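Local coordinates for protein eukaryotic translation initiation factor 4 gamma 5 (Trypanosoma cruzi, PDB 6OZU) that probably serves as a scaffold in translation initiation, its helical MIF4G domain resembling the one that recruits the helicase eIF4A in related eIF4G factors, at residues L69-I74 / H145-E150; I61-Y66 / I136-L141; E10-L15 / I47-N52; V152-L157 / E206-M211. One frame throughout, in Å; residues are numbered along the deposited sequence. Where two conformers were deposited one is given.

Contact 1: residues L69-I74 / H145-E150; sequences LVVSLI and HGLVRE
Where the helical turn of Val71 passes the irregular loop carrying His145 and Leu147, the two backbones come nearest at Val71 CA and His145 CA, 7.1 Å apart. Leu147 does most of the bridging. Its CG lies anti to the carbonyl carbon (chi1 -66°), which sends both methyls at the helix. CD1 settles between neighbouring residues of the turn, 3.8 Å from Val70 CG1 and equally 3.8 Å from Val71 CG2. CD2 reaches Ile74 CD1 at 3.8 Å, one turn further along, and also touches Val70. Val71 uses a single branch: CG2, besides touching Leu147, comes to the edge of the His145 ring near its plane and lies 3.7 Å from His145 O, a van der Waals approach.

The loop owes its shape to the end of helix 118-144, a worked example of the Schellman motif. Gly146, with a positive phi of 62°, is the C-prime residue; Leu147 N bonds back to Leu142 O and Gly146 N to Phe143 O. The helix stops here, and Leu147, the next residue, points its side chain toward helix 63-76. Three residues after Gly146, Arg149 takes the N-cap position of helix 150-162, so the loop joins two successive helices of the all-helical MIF4G domain. No hydrogen bond joins the two segments; the polar end of His145 is engaged instead by Lys68, through NE2. Val70 and Ile74 also lean on Ile91 and Ile87 of helix 82-112, whereas Val71 is partly exposed, with a bound sulfate about 5 Å from its side chain.

Contact 2: residues I61-Y66 / I136-L141; sequences IFVPYY and INFLGL
Val63 and Leu141 form the tight part of this contact. Val63 CG1, placed anti to the backbone N (chi1 176°), lies against Leu141 CD1, modelled at a doubtfully short 3.3 Å. The other branch of Leu141 reaches the ring of Pro64, with CD2 lying 3.7 Å from CG of that proline. One leucine therefore straddles two consecutive residues near the start of helix 63-76, both of its methyls engaged, and the backbones close to 6.2 Å between Pro64 CA and Leu141 CA.

Away from this pair the fit slackens. Val63 CG1 approaches Phe138 CD1 obliquely at 4.1 Å; that ring has a further partner in Phe51, which it meets edge-to-face. On the solvent side, Asn137 only brushes the valine, its ND2 standing 4.4 Å from Val63 CB, and a glycerol molecule lies about 4 Å from the asparagine side chain. Pro64 and Leu141 are themselves partly exposed, whereas Val63 and Phe138 are buried. The contact packs the first part of helix 63-76 on helix 118-144 without a hydrogen bond between the segments, in keeping with the HEAT-like helical stacking of MIF4G domains.

Contact 3: residues E10-L15 / I47-N52; sequences EVLGIL and IQVIFN
Val49 and Ile50, which face Val11, Leu12 and Leu15, ride on a helical turn closed by the backbone hydrogen bond from Asn52 N to Gln48 O, 2.9 Å long. No hydrogen bond crosses between the segments; what joins them is hydrocarbon. The two segments run in roughly the same direction, their axes 10.2 Å apart at closest approach and crossing at -31°.

One methyl organises most of the interface. Val49 CG1 stands anti to the backbone N (chi1 161°) and is met by three residues of the facing helix: Leu12 CD2 at 3.8 Å, Leu15 CD1 also at 3.8 Å, and Val11 CG1 at 4.1 Å. Leu12 comes in at about a right angle from the more exposed margin, while Leu15 slants across from the buried side. Deeper in, the methylene CG1 of Ile50 lies 4.0 Å from Val11 CG1 and at the same 4.0 Å from Leu15 CD1, so Val11 and Leu15, one turn apart, each touch both residues of the opposing pair.

The inner side of this layer is covered by helix 63-76: Leu15 rests on Tyr66 and Leu69, and Ile50 on Val70. With helix 23-31 intervening in the chain between these neighbours, which run in roughly the same direction, the geometry is consistent with an alpha-alpha solenoid, as in the HEAT-like architecture of MIF4G domains.

Contact 4: residues V152-L157 / E206-M211; sequences VVLHVL and EELMHM
Apolar packing comes first, with Leu154 and Leu208 sliding past each other in opposite directions. Leu154 CG sits anti to its own backbone nitrogen (chi1 177°), and from there CD1 enters a group of three residues: it lies 3.9 Å from Leu208 CG, 3.8 Å from Glu207 CB and 4.1 Å from the terminal methyl CE of Met211. One turn on, Leu157 meets the same partner at about a right angle, its CB 3.8 Å from Leu208 CD1. Leu208 is thus shared between the two leucines, and Met211, its chain extended beyond CG, brings its methyl to the rim of the contact.

A mixed contact lies alongside. The exposed Glu207 lays its chain across Leu154, and its OE1 comes within 3.8 Å of Leu154 CD2, carboxylate against methyl with no bond implied.

Hydrogen bonds shape the segment 206-211 itself and do not cross to 152-157. His210 ND1 donates to Glu206 O at 3.0 Å, a bent bond with an N-H...O angle of 137°, and a type I turn runs from Leu208 to Met211. Just beyond residues 152-157, Tyr162 OH of helix 150-162 hydrogen-bonds to Leu208 O, a polar tie between the two sides.

Among its neighbours, helix 150-162 packs along helix 194-208, Leu157 also reaching Phe201, Val204 and Leu205, while Val152, Val153 and Val156 touch helix 118-144; helix 215-235 is met by Met209 and Glu206.

How the contacts relate
The four contacts span much of the domain. Contact 3 comes first in the chain and is complete before the others open; contacts 1 and 2 interleave, both drawing on helix 63-76, with centres 11 Å apart; contact 4 comes last. Contacts 3 and 4 lie 30 Å apart on opposite sides of the chain's centre and do not touch. The middle pair fills the gap: Val70 of contact 1 meets Ile50 of contact 3, while Leu139 of contact 2 packs on Val156 of contact 4. Helices from both sides of the domain are thus linked through neighbouring apolar contacts, consistent with a helical scaffold.

Contact 1: residues L69-I74 / H145-E150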
loop_
_atom_site.group_PDB
_atom_site.type_symbol
_atom_site.label_atom_id
_atom_site.label_comp_id
_atom_site.label_asym_id
_atom_site.label_seq_id
_atom_site.Cartn_x
_atom_site.Cartn_y
_atom_site.Cartn_z
ATOM N N LEU A 69 6.212 -6.645 -10.721
ATOM C CA LEU A 69 7.468 -7.397 -10.800
ATOM C C LEU A 69 7.567 -8.324 -9.596
ATOM O O LEU A 69 8.057 -9.439 -9.731
ATOM C CB LEU A 69 8.693 -6.460 -10.869
ATOM C CG LEU A 69 8.962 -5.750 -12.206
ATOM C CD1 LEU A 69 10.028 -4.685 -12.050
ATOM C CD2 LEU A 69 9.360 -6.738 -13.311
ATOM N N VAL A 70 7.066 -7.867 -8.427
ATOM C CA VAL A 70 7.034 -8.614 -7.167
ATOM C C VAL A 70 6.031 -9.779 -7.294
ATOM O O VAL A 70 6.335 -10.886 -6.849
ATOM C CB VAL A 70 6.771 -7.694 -5.938
ATOM C CG1 VAL A 70 6.674 -8.506 -4.643
ATOM C CG2 VAL A 70 7.856 -6.624 -5.813
ATOM N N VAL A 71 4.870 -9.538 -7.954
ATOM C CA VAL A 71 3.844 -10.568 -8.218
ATOM C C VAL A 71 4.470 -11.654 -9.109
ATOM O O VAL A 71 4.310 -12.847 -8.834
ATOM C CB VAL A 71 2.548 -9.985 -8.862
ATOM C CG1 VAL A 71 1.554 -11.095 -9.222
ATOM C CG2 VAL A 71 1.894 -8.968 -7.944
ATOM N N SER A 72 5.210 -11.215 -10.151
ATOM C CA SER A 72 5.911 -12.047 -11.127
ATOM C C SER A 72 6.931 -12.971 -10.434
ATOM O O SER A 72 6.989 -14.176 -10.721
ATOM C CB SER A 72 6.596 -11.155 -12.159
ATOM O OG SER A 72 7.340 -11.911 -13.097
ATOM N N LEU A 73 7.699 -12.383 -9.500
ATOM C CA LEU A 73 8.735 -13.015 -8.702
ATOM C C LEU A 73 8.162 -14.114 -7.804
ATOM O O LEU A 73 8.756 -15.177 -7.744
ATOM C CB LEU A 73 9.477 -11.925 -7.900
ATOM C CG LEU A 73 10.547 -12.318 -6.885
ATOM C CD1 LEU A 73 11.687 -13.077 -7.538
ATOM C CD2 LEU A 73 11.097 -11.075 -6.191
ATOM N N ILE A 74 7.002 -13.889 -7.157
ATOM C CA ILE A 74 6.378 -14.914 -6.303
ATOM C C ILE A 74 5.543 -15.921 -7.139
ATOM O O ILE A 74 5.243 -17.014 -6.660
ATOM C CB ILE A 74 5.606 -14.362 -5.068
ATOM C CG1 ILE A 74 4.450 -13.445 -5.440
ATOM C CG2 ILE A 74 6.557 -13.681 -4.075
ATOM C CD1 ILE A 74 3.424 -13.361 -4.335
ATOM N N HIS A 145 -2.832 -5.931 -5.782
ATOM C CA HIS A 145 -1.991 -6.984 -6.358
ATOM C C HIS A 145 -1.793 -8.183 -5.402
ATOM O O HIS A 145 -0.984 -9.064 -5.687
ATOM C CB HIS A 145 -0.659 -6.393 -6.828
ATOM C CG HIS A 145 -0.792 -5.433 -7.966
ATOM N ND1 HIS A 145 -1.555 -4.283 -7.860
ATOM C CD2 HIS A 145 -0.206 -5.450 -9.185
ATOM C CE1 HIS A 145 -1.442 -3.662 -9.026
ATOM N NE2 HIS A 145 -0.632 -4.314 -9.850
ATOM N N GLY A 146 -2.560 -8.203 -4.304
ATOM C CA GLY A 146 -2.579 -9.254 -3.290
ATOM C C GLY A 146 -1.284 -9.499 -2.538
ATOM O O GLY A 146 -1.065 -10.597 -2.026
ATOM N N LEU A 147 -0.430 -8.468 -2.451
ATOM C CA LEU A 147 0.893 -8.524 -1.811
ATOM C C LEU A 147 0.934 -8.092 -0.337
ATOM O O LEU A 147 1.988 -8.202 0.278
ATOM C CB LEU A 147 1.914 -7.695 -2.631
ATOM C CG LEU A 147 2.237 -8.211 -4.009
ATOM C CD1 LEU A 147 3.114 -7.238 -4.743
ATOM C CD2 LEU A 147 2.878 -9.604 -3.941
ATOM N N VAL A 148 -0.163 -7.580 0.214
ATOM C CA VAL A 148 -0.247 -7.143 1.603
ATOM C C VAL A 148 -1.497 -7.753 2.221
ATOM O O VAL A 148 -2.539 -7.876 1.547
ATOM C CB VAL A 148 -0.152 -5.599 1.779
ATOM C CG1 VAL A 148 -1.417 -4.878 1.323
ATOM C CG2 VAL A 148 0.180 -5.233 3.211
ATOM N N ARG A 149 -1.385 -8.147 3.496
ATOM C CA ARG A 149 -2.469 -8.764 4.255
ATOM C C ARG A 149 -3.580 -7.752 4.511
ATOM O O ARG A 149 -3.296 -6.589 4.785
ATOM C CB ARG A 149 -1.942 -9.302 5.604
ATOM C CG ARG A 149 -0.775 -10.286 5.533
ATOM C CD ARG A 149 0.026 -10.293 6.829
ATOM N NE ARG A 149 0.513 -11.632 7.135
ATOM C CZ ARG A 149 1.218 -11.953 8.215
ATOM N NH1 ARG A 149 1.550 -11.020 9.106
ATOM N NH2 ARG A 149 1.615 -13.204 8.409
ATOM N N GLU A 150 -4.839 -8.208 4.463
ATOM C CA GLU A 150 -6.044 -7.412 4.743
ATOM C C GLU A 150 -5.885 -6.716 6.122
ATOM O O GLU A 150 -6.269 -5.557 6.268
ATOM C CB GLU A 150 -7.269 -8.349 4.747
ATOM C CG GLU A 150 -8.565 -7.751 4.209
ATOM C CD GLU A 150 -9.808 -8.620 4.345
ATOM O OE1 GLU A 150 -9.928 -9.608 3.586
ATOM O OE2 GLU A 150 -10.678 -8.298 5.186
#

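Contact 2: residues I61-Y66 / I136-L141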
loop_
_atom_site.group_PDB
_atom_site.type_symbol
_atom_site.label_atom_id
_atom_site.label_comp_id
_atom_site.label_asym_id
_atom_site.label_seq_id
_atom_site.Cartn_x
_atom_site.Cartn_y
_atom_site.Cartn_z
ATOM N N ILE A 61 3.714 6.791 -10.734
ATOM C CA ILE A 61 3.330 6.262 -12.056
ATOM C C ILE A 61 3.897 4.845 -12.331
ATOM O O ILE A 61 3.173 4.000 -12.870
ATOM C CB ILE A 61 3.687 7.240 -13.229
ATOM C CG1 ILE A 61 4.299 8.593 -12.749
ATOM C CG2 ILE A 61 2.483 7.463 -14.137
ATOM C CD1 ILE A 61 5.847 8.632 -12.637
ATOM N N PHE A 62 5.206 4.620 -12.017
ATOM C CA PHE A 62 5.916 3.348 -12.208
ATOM C C PHE A 62 5.707 2.347 -11.057
ATOM O O PHE A 62 6.064 1.181 -11.207
ATOM C CB PHE A 62 7.435 3.547 -12.405
ATOM C CG PHE A 62 7.952 4.821 -13.032
ATOM C CD1 PHE A 62 7.400 5.314 -14.212
ATOM C CD2 PHE A 62 9.070 5.466 -12.507
ATOM C CE1 PHE A 62 7.881 6.492 -14.786
ATOM C CE2 PHE A 62 9.572 6.629 -13.099
ATOM C CZ PHE A 62 8.967 7.140 -14.229
ATOM N N VAL A 63 5.154 2.797 -9.914
ATOM C CA VAL A 63 4.937 1.963 -8.737
ATOM C C VAL A 63 4.052 0.725 -9.079
ATOM O O VAL A 63 4.440 -0.371 -8.649
ATOM C CB VAL A 63 4.466 2.753 -7.485
ATOM C CG1 VAL A 63 4.164 1.820 -6.315
ATOM C CG2 VAL A 63 5.533 3.756 -7.064
ATOM N N PRO A 64 2.972 0.801 -9.916
ATOM C CA PRO A 64 2.228 -0.434 -10.247
ATOM C C PRO A 64 3.100 -1.460 -10.971
ATOM O O PRO A 64 2.845 -2.653 -10.846
ATOM C CB PRO A 64 1.098 0.052 -11.161
ATOM C CG PRO A 64 0.983 1.504 -10.926
ATOM C CD PRO A 64 2.352 1.979 -10.562
ATOM N N TYR A 65 4.136 -0.992 -11.709
ATOM C CA TYR A 65 5.051 -1.874 -12.439
ATOM C C TYR A 65 6.016 -2.581 -11.508
ATOM O O TYR A 65 6.335 -3.735 -11.767
ATOM C CB TYR A 65 5.798 -1.141 -13.571
ATOM C CG TYR A 65 4.862 -0.520 -14.579
ATOM C CD1 TYR A 65 4.189 -1.305 -15.513
ATOM C CD2 TYR A 65 4.603 0.850 -14.569
ATOM C CE1 TYR A 65 3.292 -0.741 -16.419
ATOM C CE2 TYR A 65 3.714 1.427 -15.473
ATOM C CZ TYR A 65 3.066 0.628 -16.402
ATOM O OH TYR A 65 2.181 1.191 -17.287
ATOM N N TYR A 66 6.489 -1.889 -10.437
ATOM C CA TYR A 66 7.391 -2.428 -9.416
ATOM C C TYR A 66 6.664 -3.536 -8.692
ATOM O O TYR A 66 7.225 -4.618 -8.484
ATOM C CB TYR A 66 7.787 -1.360 -8.376
ATOM C CG TYR A 66 8.471 -0.133 -8.920
ATOM C CD1 TYR A 66 9.243 -0.192 -10.077
ATOM C CD2 TYR A 66 8.374 1.086 -8.263
ATOM C CE1 TYR A 66 9.894 0.936 -10.572
ATOM C CE2 TYR A 66 8.976 2.233 -8.777
ATOM C CZ TYR A 66 9.753 2.150 -9.921
ATOM O OH TYR A 66 10.372 3.272 -10.413
ATOM N N ILE A 136 0.743 5.598 1.360
ATOM C CA ILE A 136 -0.677 5.278 1.159
ATOM C C ILE A 136 -0.905 4.782 -0.274
ATOM O O ILE A 136 -1.565 3.760 -0.443
ATOM C CB ILE A 136 -1.606 6.454 1.571
ATOM C CG1 ILE A 136 -1.247 7.030 2.973
ATOM C CG2 ILE A 136 -3.089 6.041 1.502
ATOM C CD1 ILE A 136 -1.402 6.062 4.231
ATOM N N ASN A 137 -0.287 5.421 -1.279
ATOM C CA ASN A 137 -0.374 4.937 -2.667
ATOM C C ASN A 137 0.171 3.489 -2.744
ATOM O O ASN A 137 -0.547 2.569 -3.167
ATOM C CB ASN A 137 0.379 5.863 -3.654
ATOM C CG ASN A 137 0.298 5.428 -5.109
ATOM O OD1 ASN A 137 -0.760 5.021 -5.610
ATOM N ND2 ASN A 137 1.416 5.502 -5.821
ATOM N N PHE A 138 1.395 3.289 -2.236
ATOM C CA PHE A 138 2.035 1.987 -2.183
ATOM C C PHE A 138 1.137 0.931 -1.495
ATOM O O PHE A 138 0.950 -0.145 -2.074
ATOM C CB PHE A 138 3.400 2.106 -1.531
ATOM C CG PHE A 138 4.253 0.852 -1.552
ATOM C CD1 PHE A 138 4.291 0.031 -2.678
ATOM C CD2 PHE A 138 5.065 0.533 -0.480
ATOM C CE1 PHE A 138 5.111 -1.096 -2.717
ATOM C CE2 PHE A 138 5.895 -0.583 -0.531
ATOM C CZ PHE A 138 5.905 -1.397 -1.645
ATOM N N LEU A 139 0.526 1.257 -0.321
ATOM C CA LEU A 139 -0.387 0.348 0.392
ATOM C C LEU A 139 -1.535 -0.144 -0.518
ATOM O O LEU A 139 -1.853 -1.337 -0.506
ATOM C CB LEU A 139 -0.957 1.005 1.671
ATOM C CG LEU A 139 -1.867 0.114 2.556
ATOM C CD1 LEU A 139 -1.058 -0.925 3.357
ATOM C CD2 LEU A 139 -2.696 0.952 3.497
ATOM N N GLY A 140 -2.106 0.781 -1.304
ATOM C CA GLY A 140 -3.174 0.518 -2.267
ATOM C C GLY A 140 -2.756 -0.404 -3.392
ATOM O O GLY A 140 -3.455 -1.367 -3.701
ATOM N N LEU A 141 -1.601 -0.136 -3.993
ATOM C CA LEU A 141 -1.045 -0.989 -5.048
ATOM C C LEU A 141 -0.648 -2.394 -4.559
ATOM O O LEU A 141 -0.835 -3.376 -5.295
ATOM C CB LEU A 141 0.142 -0.304 -5.697
ATOM C CG LEU A 141 -0.224 0.958 -6.444
ATOM C CD1 LEU A 141 0.908 1.881 -6.498
ATOM C CD2 LEU A 141 -0.750 0.649 -7.800
#

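Contact 3: residues E10-L15 / I47-N52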
loop_
_atom_site.group_PDB
_atom_site.type_symbol
_atom_site.label_atom_id
_atom_site.label_comp_id
_atom_site.label_asym_id
_atom_site.label_seq_id
_atom_site.Cartn_x
_atom_site.Cartn_y
_atom_site.Cartn_z
ATOM N N GLU A 10 21.507 -5.128 -10.452
ATOM C CA GLU A 10 20.723 -5.751 -11.525
ATOM C C GLU A 10 19.217 -5.512 -11.342
ATOM O O GLU A 10 18.515 -5.220 -12.319
ATOM C CB GLU A 10 21.056 -7.242 -11.659
ATOM C CG GLU A 10 22.362 -7.504 -12.392
ATOM C CD GLU A 10 22.801 -8.954 -12.514
ATOM O OE1 GLU A 10 22.652 -9.711 -11.528
ATOM O OE2 GLU A 10 23.324 -9.325 -13.590
ATOM N N VAL A 11 18.737 -5.574 -10.081
ATOM C CA VAL A 11 17.341 -5.299 -9.725
ATOM C C VAL A 11 17.080 -3.815 -9.973
ATOM O O VAL A 11 16.064 -3.475 -10.581
ATOM C CB VAL A 11 17.000 -5.743 -8.276
ATOM C CG1 VAL A 11 15.634 -5.216 -7.809
ATOM C CG2 VAL A 11 17.069 -7.263 -8.155
ATOM N N LEU A 12 18.030 -2.944 -9.559
ATOM C CA LEU A 12 17.930 -1.499 -9.772
ATOM C C LEU A 12 17.783 -1.170 -11.256
ATOM O O LEU A 12 16.909 -0.378 -11.614
ATOM C CB LEU A 12 19.115 -0.747 -9.151
ATOM C CG LEU A 12 19.029 -0.502 -7.650
ATOM C CD1 LEU A 12 20.365 -0.106 -7.108
ATOM C CD2 LEU A 12 17.979 0.565 -7.319
ATOM N N GLY A 13 18.582 -1.844 -12.093
ATOM C CA GLY A 13 18.542 -1.730 -13.546
ATOM C C GLY A 13 17.157 -2.020 -14.089
ATOM O O GLY A 13 16.579 -1.173 -14.763
ATOM N N ILE A 14 16.586 -3.187 -13.726
ATOM C CA ILE A 14 15.241 -3.629 -14.120
ATOM C C ILE A 14 14.175 -2.594 -13.721
ATOM O O ILE A 14 13.330 -2.250 -14.548
ATOM C CB ILE A 14 14.944 -5.066 -13.570
ATOM C CG1 ILE A 14 15.889 -6.106 -14.216
ATOM C CG2 ILE A 14 13.461 -5.463 -13.760
ATOM C CD1 ILE A 14 16.072 -7.394 -13.441
ATOM N N LEU A 15 14.231 -2.082 -12.468
ATOM C CA LEU A 15 13.281 -1.084 -11.936
ATOM C C LEU A 15 13.369 0.241 -12.711
ATOM O O LEU A 15 12.369 0.943 -12.875
ATOM C CB LEU A 15 13.494 -0.845 -10.427
ATOM C CG LEU A 15 13.267 -2.026 -9.474
ATOM C CD1 LEU A 15 13.893 -1.760 -8.133
ATOM C CD2 LEU A 15 11.797 -2.347 -9.309
ATOM N N ILE A 47 14.015 -7.202 -1.894
ATOM C CA ILE A 47 12.696 -6.781 -1.426
ATOM C C ILE A 47 12.787 -5.361 -0.851
ATOM O O ILE A 47 11.940 -4.544 -1.192
ATOM C CB ILE A 47 12.037 -7.842 -0.483
ATOM C CG1 ILE A 47 11.941 -9.226 -1.166
ATOM C CG2 ILE A 47 10.668 -7.393 0.059
ATOM C CD1 ILE A 47 11.257 -9.281 -2.550
ATOM N N GLN A 48 13.859 -5.058 -0.069
ATOM C CA GLN A 48 14.127 -3.744 0.531
ATOM C C GLN A 48 14.280 -2.671 -0.568
ATOM O O GLN A 48 13.691 -1.600 -0.454
ATOM C CB GLN A 48 15.382 -3.814 1.435
ATOM C CG GLN A 48 15.750 -2.508 2.159
ATOM C CD GLN A 48 15.357 -2.477 3.626
ATOM O OE1 GLN A 48 15.651 -3.397 4.402
ATOM N NE2 GLN A 48 14.702 -1.398 4.044
ATOM N N VAL A 49 15.023 -2.987 -1.645
ATOM C CA VAL A 49 15.268 -2.106 -2.793
ATOM C C VAL A 49 13.963 -1.709 -3.486
ATOM O O VAL A 49 13.715 -0.516 -3.681
ATOM C CB VAL A 49 16.323 -2.723 -3.769
ATOM C CG1 VAL A 49 16.264 -2.093 -5.166
ATOM C CG2 VAL A 49 17.715 -2.591 -3.194
ATOM N N ILE A 50 13.129 -2.702 -3.842
ATOM C CA ILE A 50 11.852 -2.457 -4.513
ATOM C C ILE A 50 10.921 -1.629 -3.603
ATOM O O ILE A 50 10.323 -0.657 -4.076
ATOM C CB ILE A 50 11.206 -3.791 -5.011
ATOM C CG1 ILE A 50 12.172 -4.575 -5.953
ATOM C CG2 ILE A 50 9.841 -3.528 -5.678
ATOM C CD1 ILE A 50 11.841 -6.012 -6.210
ATOM N N PHE A 51 10.844 -1.980 -2.293
ATOM C CA PHE A 51 10.002 -1.281 -1.319
ATOM C C PHE A 51 10.426 0.197 -1.080
ATOM O O PHE A 51 9.548 1.045 -0.899
ATOM C CB PHE A 51 9.894 -2.073 -0.015
ATOM C CG PHE A 51 8.743 -3.062 0.023
ATOM C CD1 PHE A 51 8.670 -4.111 -0.890
ATOM C CD2 PHE A 51 7.760 -2.970 1.000
ATOM C CE1 PHE A 51 7.604 -5.012 -0.859
ATOM C CE2 PHE A 51 6.708 -3.891 1.047
ATOM C CZ PHE A 51 6.638 -4.904 0.119
ATOM N N ASN A 52 11.749 0.504 -1.146
ATOM C CA ASN A 52 12.248 1.879 -1.000
ATOM C C ASN A 52 11.963 2.731 -2.248
ATOM O O ASN A 52 11.475 3.865 -2.131
ATOM C CB ASN A 52 13.724 1.905 -0.625
ATOM C CG ASN A 52 14.020 1.522 0.810
ATOM O OD1 ASN A 52 13.128 1.464 1.672
ATOM N ND2 ASN A 52 15.290 1.268 1.105
#

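Contact 4: residues V152-L157 / E206-M211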
loop_
_atom_site.group_PDB
_atom_site.type_symbol
_atom_site.label_atom_id
_atom_site.label_comp_id
_atom_site.label_asym_id
_atom_site.label_seq_id
_atom_site.Cartn_x
_atom_site.Cartn_y
_atom_site.Cartn_z
ATOM N N VAL A 152 -3.090 -5.607 7.577
ATOM C CA VAL A 152 -2.166 -4.461 7.491
ATOM C C VAL A 152 -2.946 -3.217 7.060
ATOM O O VAL A 152 -2.801 -2.149 7.664
ATOM C CB VAL A 152 -0.957 -4.743 6.554
ATOM C CG1 VAL A 152 -0.064 -3.504 6.378
ATOM C CG2 VAL A 152 -0.131 -5.924 7.075
ATOM N N VAL A 153 -3.801 -3.386 6.041
ATOM C CA VAL A 153 -4.679 -2.361 5.498
ATOM C C VAL A 153 -5.597 -1.827 6.609
ATOM O O VAL A 153 -5.661 -0.615 6.811
ATOM C CB VAL A 153 -5.456 -2.882 4.257
ATOM C CG1 VAL A 153 -6.244 -1.746 3.571
ATOM C CG2 VAL A 153 -4.499 -3.546 3.271
ATOM N N LEU A 154 -6.222 -2.736 7.371
ATOM C CA LEU A 154 -7.094 -2.420 8.497
ATOM C C LEU A 154 -6.375 -1.611 9.581
ATOM O O LEU A 154 -6.940 -0.610 10.030
ATOM C CB LEU A 154 -7.676 -3.710 9.085
ATOM C CG LEU A 154 -8.562 -3.576 10.331
ATOM C CD1 LEU A 154 -9.878 -2.869 10.021
ATOM C CD2 LEU A 154 -8.766 -4.912 10.991
ATOM N N HIS A 155 -5.142 -2.039 9.989
ATOM C CA HIS A 155 -4.310 -1.358 11.006
ATOM C C HIS A 155 -3.902 0.040 10.570
ATOM O O HIS A 155 -3.879 0.945 11.403
ATOM C CB HIS A 155 -3.057 -2.181 11.401
ATOM C CG HIS A 155 -2.300 -1.648 12.597
ATOM N ND1 HIS A 155 -2.333 -2.296 13.823
ATOM C CD2 HIS A 155 -1.480 -0.573 12.703
ATOM C CE1 HIS A 155 -1.560 -1.584 14.630
ATOM N NE2 HIS A 155 -1.035 -0.532 14.004
ATOM N N VAL A 156 -3.597 0.241 9.268
ATOM C CA VAL A 156 -3.215 1.563 8.755
ATOM C C VAL A 156 -4.423 2.510 8.828
ATOM O O VAL A 156 -4.283 3.634 9.326
ATOM C CB VAL A 156 -2.619 1.517 7.322
ATOM C CG1 VAL A 156 -2.588 2.909 6.677
ATOM C CG2 VAL A 156 -1.242 0.880 7.306
ATOM N N LEU A 157 -5.609 2.040 8.338
ATOM C CA LEU A 157 -6.880 2.778 8.338
ATOM C C LEU A 157 -7.359 3.127 9.748
ATOM O O LEU A 157 -7.966 4.176 9.942
ATOM C CB LEU A 157 -7.969 2.029 7.544
ATOM C CG LEU A 157 -7.740 1.907 6.033
ATOM C CD1 LEU A 157 -8.843 1.141 5.377
ATOM C CD2 LEU A 157 -7.607 3.254 5.391
ATOM N N GLU A 206 -16.060 -2.392 6.919
ATOM C CA GLU A 206 -17.122 -2.931 7.787
ATOM C C GLU A 206 -16.565 -3.225 9.179
ATOM O O GLU A 206 -17.286 -3.041 10.155
ATOM C CB GLU A 206 -17.773 -4.191 7.196
ATOM C CG GLU A 206 -18.752 -3.930 6.060
ATOM C CD GLU A 206 -20.113 -3.358 6.422
ATOM O OE1 GLU A 206 -20.573 -2.456 5.688
ATOM O OE2 GLU A 206 -20.722 -3.804 7.422
ATOM N N GLU A 207 -15.283 -3.656 9.276
ATOM C CA GLU A 207 -14.590 -3.899 10.541
ATOM C C GLU A 207 -14.383 -2.615 11.331
ATOM O O GLU A 207 -14.647 -2.595 12.530
ATOM C CB GLU A 207 -13.257 -4.601 10.326
ATOM C CG GLU A 207 -13.399 -6.098 10.301
ATOM C CD GLU A 207 -12.108 -6.866 10.132
ATOM O OE1 GLU A 207 -11.628 -7.457 11.129
ATOM O OE2 GLU A 207 -11.588 -6.888 8.992
ATOM N N LEU A 208 -13.937 -1.538 10.670
ATOM C CA LEU A 208 -13.755 -0.223 11.290
ATOM C C LEU A 208 -15.091 0.297 11.863
ATOM O O LEU A 208 -15.094 1.051 12.829
ATOM C CB LEU A 208 -13.196 0.784 10.271
ATOM C CG LEU A 208 -11.801 0.506 9.725
ATOM C CD1 LEU A 208 -11.612 1.189 8.404
ATOM C CD2 LEU A 208 -10.725 0.901 10.707
ATOM N N MET A 209 -16.212 -0.139 11.288
ATOM C CA MET A 209 -17.552 0.222 11.726
ATOM C C MET A 209 -17.921 -0.398 13.059
ATOM O O MET A 209 -18.881 0.042 13.698
ATOM C CB MET A 209 -18.538 -0.241 10.692
ATOM C CG MET A 209 -18.691 0.714 9.624
ATOM S SD MET A 209 -20.325 0.536 9.083
ATOM C CE MET A 209 -21.214 1.010 10.625
ATOM N N HIS A 210 -17.203 -1.457 13.448
ATOM C CA HIS A 210 -17.431 -2.137 14.714
ATOM C C HIS A 210 -16.259 -1.818 15.647
ATOM O O HIS A 210 -15.725 -2.696 16.324
ATOM C CB HIS A 210 -17.721 -3.631 14.485
ATOM C CG HIS A 210 -18.996 -3.856 13.719
ATOM N ND1 HIS A 210 -18.987 -4.098 12.352
ATOM C CD2 HIS A 210 -20.284 -3.793 14.139
ATOM C CE1 HIS A 210 -20.259 -4.209 11.992
ATOM N NE2 HIS A 210 -21.078 -4.028 13.030
ATOM N N MET A 211 -15.848 -0.521 15.634
ATOM C CA MET A 211 -14.780 0.079 16.439
ATOM C C MET A 211 -15.259 1.375 17.097
ATOM O O MET A 211 -14.478 2.298 17.351
ATOM C CB MET A 211 -13.514 0.287 15.606
ATOM C CG MET A 211 -12.769 -0.990 15.358
ATOM S SD MET A 211 -11.303 -0.726 14.347
ATOM C CE MET A 211 -10.900 -2.413 13.976
#